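PDB 3ZOU: farnesyl pyrophosphate synthase from Pseudomonas aeruginosa, which probably catalyses the head-to-tail condensation of geranyl diphosphate with isopentenyl diphosphate to give farnesyl diphosphate, using magnesium ions. Local coordinates for residues 6-10 against 50-54; 11-15 against 41-46; 121-126 against 141-146. All blocks are in the same frame, centred on the assembly; numbering follows the deposited sequence.

Interaction 1: 6-10 against 50-54; sequences YQARC and LLAYA. With 6H6 (3-(2-oxo-1,3-benzoxazol-3(2H)-yl)propanoic acid), chain G.
Y6 and C10 face L50 and Y53 where segments 6-10 of helix 3-19 and 50-54 of helix 47-58 pass almost perpendicular, their axes 10.0 Å apart at an angle of 99°, with the backbones closest at C10 and L50. L50 fills the crossing. Its CG, anti to the backbone N (chi1 -169°), reaches the 6-10 helix and lies at the edge of the Y6 ring, near the ring plane, 3.9 Å from Y6 CD2. The two methyls then part: L50 CD2 stays against Y6 CD2 and CE2, while L50 CD1 touches Q7 CB at 3.7 Å. Farther along, the Y6 ring carries its hydroxyl to the second helix, where Y6 OH comes 3.3 Å from A54 CA; its polar partner is the carboxylate of E57, one turn on. On the other flank C10 SG meets the Y53 ring obliquely, 3.6 Å from Y53 CD2, a sulfur-aromatic contact, and the Y53 hydroxyl is bonded to D67. Q7 and L50 also help line the pocket of the bound benzoxazolone: Q7 CG lies 3.8 Å from 6H6 C3, and L50 CD1 is 4.0 Å from 6H6 C4. No hydrogen bond joins the two segments. Cohesion between them therefore rests on buried apolar and sulfur contacts, while both tyrosine hydroxyls are satisfied by acids beyond the crossing, so that each ring is held at its far end as well.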
# COMPACT_ATOMS: atom_id res chain seq x y z
N TYR A 6 4.97 29.13 8.02
CA TYR A 6 5.25 28.25 6.92
C TYR A 6 4.48 26.93 7.19
O TYR A 6 3.86 26.36 6.27
CB TYR A 6 6.76 27.98 6.78
CG TYR A 6 7.13 27.25 5.52
CD1 TYR A 6 7.35 27.91 4.34
CD2 TYR A 6 7.25 25.85 5.50
CE1 TYR A 6 7.65 27.27 3.13
CE2 TYR A 6 7.53 25.20 4.32
CZ TYR A 6 7.75 25.86 3.15
OH TYR A 6 8.02 25.23 2.00
N GLN A 7 4.53 26.47 8.42
CA GLN A 7 3.82 25.24 8.82
C GLN A 7 2.29 25.39 8.60
O GLN A 7 1.62 24.52 8.01
CB GLN A 7 4.13 24.88 10.25
CG GLN A 7 3.41 23.69 10.79
CD GLN A 7 1.98 23.92 11.23
OE1 GLN A 7 1.63 24.99 11.75
NE2 GLN A 7 1.12 22.89 11.09
N ALA A 8 1.75 26.53 8.99
CA ALA A 8 0.31 26.77 8.78
C ALA A 8 -0.07 26.79 7.31
O ALA A 8 -1.12 26.25 6.95
CB ALA A 8 -0.14 28.04 9.48
N ARG A 9 0.74 27.40 6.45
CA ARG A 9 0.49 27.43 5.01
C ARG A 9 0.54 26.01 4.38
O ARG A 9 -0.32 25.63 3.55
CB ARG A 9 1.48 28.31 4.26
CG ARG A 9 1.20 29.80 4.34
CD ARG A 9 1.83 30.58 3.16
NE ARG A 9 3.16 30.10 2.72
CZ ARG A 9 4.35 30.68 2.97
NH1 ARG A 9 4.45 31.81 3.69
NH2 ARG A 9 5.46 30.13 2.49
N CYS A 10 1.55 25.23 4.78
CA CYS A 10 1.63 23.88 4.24
C CYS A 10 0.46 23.05 4.73
O CYS A 10 -0.08 22.22 3.94
CB CYS A 10 2.94 23.24 4.67
SG CYS A 10 4.40 23.96 3.90
N LEU A 50 5.08 19.44 5.05
CA LEU A 50 5.96 20.65 5.20
C LEU A 50 7.30 20.32 4.54
O LEU A 50 7.89 21.06 3.77
CB LEU A 50 6.12 20.96 6.67
CG LEU A 50 6.79 22.33 7.06
CD1 LEU A 50 6.52 22.61 8.51
CD2 LEU A 50 8.24 22.26 6.78
N LEU A 51 7.84 19.14 4.89
CA LEU A 51 9.11 18.71 4.39
C LEU A 51 9.11 18.60 2.88
O LEU A 51 10.09 18.92 2.21
CB LEU A 51 9.54 17.39 5.06
CG LEU A 51 10.04 17.53 6.51
CD1 LEU A 51 10.10 16.20 7.23
CD2 LEU A 51 11.38 18.25 6.56
N ALA A 52 8.06 17.96 2.32
CA ALA A 52 7.97 17.81 0.84
C ALA A 52 7.93 19.19 0.18
O ALA A 52 8.65 19.41 -0.77
CB ALA A 52 6.75 16.98 0.47
N TYR A 53 7.09 20.07 0.65
CA TYR A 53 7.01 21.43 0.05
C TYR A 53 8.36 22.11 0.21
O TYR A 53 8.86 22.73 -0.73
CB TYR A 53 5.94 22.27 0.74
CG TYR A 53 4.55 21.81 0.38
CD1 TYR A 53 4.12 21.72 -0.94
CD2 TYR A 53 3.61 21.52 1.35
CE1 TYR A 53 2.84 21.34 -1.27
CE2 TYR A 53 2.32 21.08 1.03
CZ TYR A 53 1.93 21.05 -0.29
OH TYR A 53 0.64 20.61 -0.65
N ALA A 54 8.96 22.00 1.39
CA ALA A 54 10.17 22.79 1.68
C ALA A 54 11.31 22.23 0.85
O ALA A 54 12.19 22.99 0.40
CB ALA A 54 10.50 22.83 3.16
O 6H6 G . 1.63 25.12 17.38
N1 6H6 G . 5.00 24.66 14.97
O1 6H6 G . 5.68 26.86 14.91
C2 6H6 G . 5.71 25.68 14.50
O2 6H6 G . 6.49 25.23 13.48
C3 6H6 G . 6.26 23.91 13.35
C4 6H6 G . 6.82 23.01 12.47
C5 6H6 G . 6.37 21.70 12.57
C6 6H6 G . 5.41 21.34 13.52
C7 6H6 G . 4.84 22.24 14.39
C8 6H6 G . 5.30 23.54 14.30
C9 6H6 G . 4.01 24.77 16.03
C10 6H6 G . 2.75 25.29 15.30
C11 6H6 G . 1.48 25.19 16.14
OXT 6H6 G . 0.39 25.23 15.53

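Interaction 2: 11-15 against 41-46; sequences QARVD and MNGGKR. With 6H6 (3-(2-oxo-1,3-benzoxazol-3(2H)-yl)propanoic acid), chain G.
D15 and R46 form the tight centre of this contact between the 11-15 helix turn and the loop 41-46. The guanidinium comes side-on and closes on one carboxylate oxygen: R46 NE lies 2.7 Å from D15 OD1 on its syn lone pair, and R46 NH2 lies 2.8 Å from D15 OD1, above the carboxylate plane. Both bonds stay near the guanidinium plane, which stands almost upright to the carboxylate at 87°. The arginine chain bends at chi2 (-50°), and its aliphatic part packs on the helix, with R46 CG 3.6 Å from V14 CG1. Q11, extended beyond CG, donates from NE2 to G44 O at 2.8 Å, fairly straight (158°) but from above the carbonyl plane. The looser side begins where a water bridges D15 OD2 and G44 O, donating to both. At the other rim the M41 methyl CE lies 3.7 Å from D15 O. K45 leaves the helix at CB, but its bent chain brings CE alongside Q11 NE2 and NZ to 3.5 Å from 6H6 OXT. The loop, with N42 OD1 accepting from G44 N in an Asx turn, carries the Gly-Gly-Lys motif of polyprenyl synthases (G43 to K45), which in relatives helps bind isopentenyl diphosphate. D15 of helix 3-19 and E74 of helix 67-85 share the guanidinium of R46, the N-cap residue of helix 47-58, so this side chain ties the two helices together.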
# COMPACT_ATOMS: atom_id res chain seq x y z
N GLN A 11 0.08 23.21 6.00
CA GLN A 11 -1.05 22.47 6.59
C GLN A 11 -2.33 22.80 5.81
O GLN A 11 -3.05 21.90 5.38
CB GLN A 11 -1.20 22.83 8.09
CG GLN A 11 -2.27 22.08 8.83
CD GLN A 11 -2.31 22.61 10.25
OE1 GLN A 11 -2.55 23.80 10.44
NE2 GLN A 11 -2.02 21.79 11.23
N ALA A 12 -2.60 24.08 5.59
CA ALA A 12 -3.83 24.43 4.90
C ALA A 12 -3.87 23.84 3.50
O ALA A 12 -4.91 23.39 3.04
CB ALA A 12 -4.00 25.94 4.86
N ARG A 13 -2.76 23.91 2.78
CA ARG A 13 -2.68 23.47 1.41
C ARG A 13 -2.90 21.96 1.31
O ARG A 13 -3.72 21.47 0.54
CB ARG A 13 -1.34 23.84 0.86
CG ARG A 13 -1.29 23.64 -0.64
CD ARG A 13 -0.08 24.11 -1.40
NE ARG A 13 -0.44 23.82 -2.79
CZ ARG A 13 -1.08 24.61 -3.66
NH1 ARG A 13 -1.38 25.88 -3.38
NH2 ARG A 13 -1.39 24.12 -4.87
N VAL A 14 -2.15 21.23 2.10
CA VAL A 14 -2.30 19.77 2.06
C VAL A 14 -3.63 19.32 2.60
O VAL A 14 -4.21 18.35 2.07
CB VAL A 14 -1.12 19.02 2.73
CG1 VAL A 14 -1.21 19.02 4.22
CG2 VAL A 14 -1.05 17.61 2.14
N ASP A 15 -4.18 19.99 3.59
CA ASP A 15 -5.47 19.64 4.11
C ASP A 15 -6.53 19.78 3.03
O ASP A 15 -7.40 18.93 2.89
CB ASP A 15 -5.86 20.43 5.35
CG ASP A 15 -5.19 19.97 6.61
OD1 ASP A 15 -4.51 18.91 6.55
OD2 ASP A 15 -5.28 20.74 7.57
N MET A 41 -8.06 13.69 8.84
CA MET A 41 -8.42 15.12 9.03
C MET A 41 -8.59 15.32 10.52
O MET A 41 -9.69 15.58 11.01
CB MET A 41 -9.68 15.46 8.26
CG MET A 41 -9.59 15.21 6.76
SD MET A 41 -8.13 15.90 5.94
CE MET A 41 -8.55 17.64 6.13
N ASN A 42 -7.51 15.23 11.26
CA ASN A 42 -7.53 15.27 12.72
C ASN A 42 -6.72 16.39 13.30
O ASN A 42 -6.33 16.32 14.48
CB ASN A 42 -7.04 13.97 13.26
CG ASN A 42 -5.70 13.60 12.71
OD1 ASN A 42 -4.90 14.47 12.25
ND2 ASN A 42 -5.40 12.33 12.78
N GLY A 43 -6.50 17.42 12.50
CA GLY A 43 -5.75 18.60 12.96
C GLY A 43 -4.26 18.40 13.12
O GLY A 43 -3.59 19.19 13.79
N GLY A 44 -3.76 17.32 12.56
CA GLY A 44 -2.33 17.09 12.50
C GLY A 44 -1.54 18.23 11.97
O GLY A 44 -2.00 19.01 11.14
N LYS A 45 -0.28 18.27 12.39
CA LYS A 45 0.61 19.37 12.05
C LYS A 45 1.25 19.25 10.67
O LYS A 45 1.78 20.24 10.13
CB LYS A 45 1.69 19.53 13.12
CG LYS A 45 1.05 20.06 14.42
CD LYS A 45 0.59 21.50 14.19
CE LYS A 45 -0.84 21.76 14.57
NZ LYS A 45 -0.90 22.00 16.03
N ARG A 46 1.14 18.10 10.04
CA ARG A 46 1.55 17.97 8.66
C ARG A 46 3.05 18.25 8.41
O ARG A 46 3.45 18.85 7.44
CB ARG A 46 0.69 18.80 7.67
CG ARG A 46 -0.81 18.65 7.81
CD ARG A 46 -1.26 17.17 7.82
NE ARG A 46 -2.68 17.28 7.70
CZ ARG A 46 -3.54 16.34 8.12
NH1 ARG A 46 -3.13 15.20 8.66
NH2 ARG A 46 -4.83 16.57 8.02
O 6H6 G . 1.63 25.12 17.38
N1 6H6 G . 5.00 24.66 14.97
O1 6H6 G . 5.68 26.86 14.91
C2 6H6 G . 5.71 25.68 14.50
O2 6H6 G . 6.49 25.23 13.48
C3 6H6 G . 6.26 23.91 13.35
C4 6H6 G . 6.82 23.01 12.47
C5 6H6 G . 6.37 21.70 12.57
C6 6H6 G . 5.41 21.34 13.52
C7 6H6 G . 4.84 22.24 14.39
C8 6H6 G . 5.30 23.54 14.30
C9 6H6 G . 4.01 24.77 16.03
C10 6H6 G . 2.75 25.29 15.30
C11 6H6 G . 1.48 25.19 16.14
OXT 6H6 G . 0.39 25.23 15.53
O HOH W 1 -4.55 19.40 9.88

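Interaction 3: 121-126 against 141-146; sequences AFEVLA and MLTRLA
F122 turns the edge of its ring, not a face, to the 141-146 helix. Near the ring plane lie L142 CD2, 4.0 Å from F122 CD1, and the backbone of A146, whose CA is 3.6 Å from F122 CE1. The A146 methyl adds a touch on the same corner of the ring. Across the subunit boundary the ring stacks on F122 of the second subunit. L142 wedges back between turns of the first helix: its CD2 sits 3.6 Å from F122 O and 3.7 Å from L125 CB, while L142 CD1 rests near A126 CA. The two segments run nearly antiparallel, at 162°, with axes 10.0 Å apart, as neighbouring helices do in the all-helical fold of polyprenyl synthases. A126 and L142 also pack against T143 and L139 of the second subunit, which places this pair at the dimer interface. Deeper in the subunit L125 takes over. With CG anti to the carbonyl carbon (chi1 -66°) the branch lies toward the second helix, and its methyls then divide: L125 CD1 meets L145 CD2 at 3.7 Å, the side chains crossing at about a right angle, and L125 CD2 lies 4.0 Å from M141 CE at the end of a chain bent at chi3. Behind them, helix 67-85 covers A121, L125 and M141, and helix 171-196 covers L125, M141 and L145.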
# COMPACT_ATOMS: atom_id res chain seq x y z
N ALA A 121 -2.31 6.36 -1.13
CA ALA A 121 -1.03 7.07 -1.20
C ALA A 121 -0.38 6.77 -2.55
O ALA A 121 0.21 7.65 -3.22
CB ALA A 121 -0.14 6.73 -0.05
N PHE A 122 -0.34 5.50 -2.92
CA PHE A 122 0.31 5.02 -4.15
C PHE A 122 -0.51 5.42 -5.39
O PHE A 122 0.06 5.87 -6.38
CB PHE A 122 0.60 3.49 -4.07
CG PHE A 122 1.61 3.19 -3.00
CD1 PHE A 122 2.93 3.60 -3.16
CD2 PHE A 122 1.29 2.53 -1.86
CE1 PHE A 122 3.88 3.27 -2.18
CE2 PHE A 122 2.23 2.21 -0.89
CZ PHE A 122 3.51 2.64 -1.04
N GLU A 123 -1.84 5.41 -5.27
CA GLU A 123 -2.68 5.91 -6.34
C GLU A 123 -2.37 7.37 -6.65
O GLU A 123 -2.28 7.72 -7.82
CB GLU A 123 -4.18 5.78 -5.94
CG GLU A 123 -5.10 6.21 -7.08
CD GLU A 123 -6.55 6.07 -6.71
OE1 GLU A 123 -6.95 5.33 -5.80
OE2 GLU A 123 -7.34 6.82 -7.33
N VAL A 124 -2.26 8.20 -5.63
CA VAL A 124 -2.03 9.63 -5.80
C VAL A 124 -0.73 9.89 -6.55
O VAL A 124 -0.64 10.77 -7.41
CB VAL A 124 -2.09 10.32 -4.45
CG1 VAL A 124 -1.43 11.66 -4.42
CG2 VAL A 124 -3.54 10.43 -4.05
N LEU A 125 0.32 9.14 -6.25
CA LEU A 125 1.61 9.35 -6.93
C LEU A 125 1.62 8.85 -8.33
O LEU A 125 2.40 9.33 -9.15
CB LEU A 125 2.78 8.70 -6.14
CG LEU A 125 3.09 9.29 -4.82
CD1 LEU A 125 4.26 8.52 -4.19
CD2 LEU A 125 3.47 10.76 -5.00
N ALA A 126 0.91 7.73 -8.58
CA ALA A 126 0.88 7.17 -9.94
C ALA A 126 -0.02 7.89 -10.89
O ALA A 126 0.02 7.60 -12.08
CB ALA A 126 0.41 5.75 -9.85
N MET A 141 9.50 8.43 -7.43
CA MET A 141 8.73 8.84 -6.22
C MET A 141 8.05 7.61 -5.62
O MET A 141 8.04 7.41 -4.42
CB MET A 141 7.69 9.95 -6.56
CG MET A 141 8.37 11.26 -6.93
SD MET A 141 7.20 12.46 -7.55
CE MET A 141 6.61 13.09 -6.04
N LEU A 142 7.43 6.84 -6.48
CA LEU A 142 6.70 5.61 -6.04
C LEU A 142 7.62 4.57 -5.48
O LEU A 142 7.33 4.02 -4.44
CB LEU A 142 5.98 5.02 -7.22
CG LEU A 142 4.75 5.74 -7.56
CD1 LEU A 142 4.41 5.72 -9.07
CD2 LEU A 142 3.59 5.12 -6.80
N THR A 143 8.75 4.33 -6.16
CA THR A 143 9.78 3.44 -5.66
C THR A 143 10.21 3.85 -4.29
O THR A 143 10.31 3.06 -3.32
CB THR A 143 10.99 3.45 -6.61
OG1 THR A 143 10.64 2.74 -7.76
CG2 THR A 143 12.20 2.78 -5.98
N ARG A 144 10.53 5.13 -4.14
CA ARG A 144 11.09 5.57 -2.86
C ARG A 144 10.06 5.48 -1.77
O ARG A 144 10.34 5.07 -0.64
CB ARG A 144 11.63 6.98 -3.00
CG ARG A 144 12.89 7.02 -3.88
CD ARG A 144 14.08 6.63 -3.02
NE ARG A 144 15.32 6.46 -3.73
CZ ARG A 144 16.50 6.50 -3.11
NH1 ARG A 144 16.58 6.77 -1.79
NH2 ARG A 144 17.60 6.33 -3.83
N LEU A 145 8.81 5.85 -2.06
CA LEU A 145 7.79 5.79 -1.03
C LEU A 145 7.50 4.32 -0.61
O LEU A 145 7.31 4.04 0.55
CB LEU A 145 6.51 6.46 -1.46
CG LEU A 145 5.52 6.60 -0.28
CD1 LEU A 145 6.08 7.34 0.90
CD2 LEU A 145 4.24 7.31 -0.72
N ALA A 146 7.45 3.46 -1.60
CA ALA A 146 7.13 2.02 -1.29
C ALA A 146 8.23 1.42 -0.47
O ALA A 146 7.96 0.71 0.47
CB ALA A 146 6.95 1.23 -2.56

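From the N terminus, helix 3-19 supplies the first side of interactions 1 and 2 on consecutive turns. The chain then runs through helix 30-40 to loop 41-46, where interaction 2 closes; a few residues later helix 47-58 closes interaction 1, so the loop of interaction 2 nests inside that of interaction 1. The two touch through the hydrogen bond from Q7 NE2 to K45 O and through Y53 against R13. In series after them, interaction 3 joins helices 107-126 and 135-149, its centre about 19 Å and 20 Å from those of interactions 1 and 2. Helix 3-19 is thus tied to helix 47-58 and its preceding loop beside the benzoxazolone pocket; the later pair lies at the dimer interface.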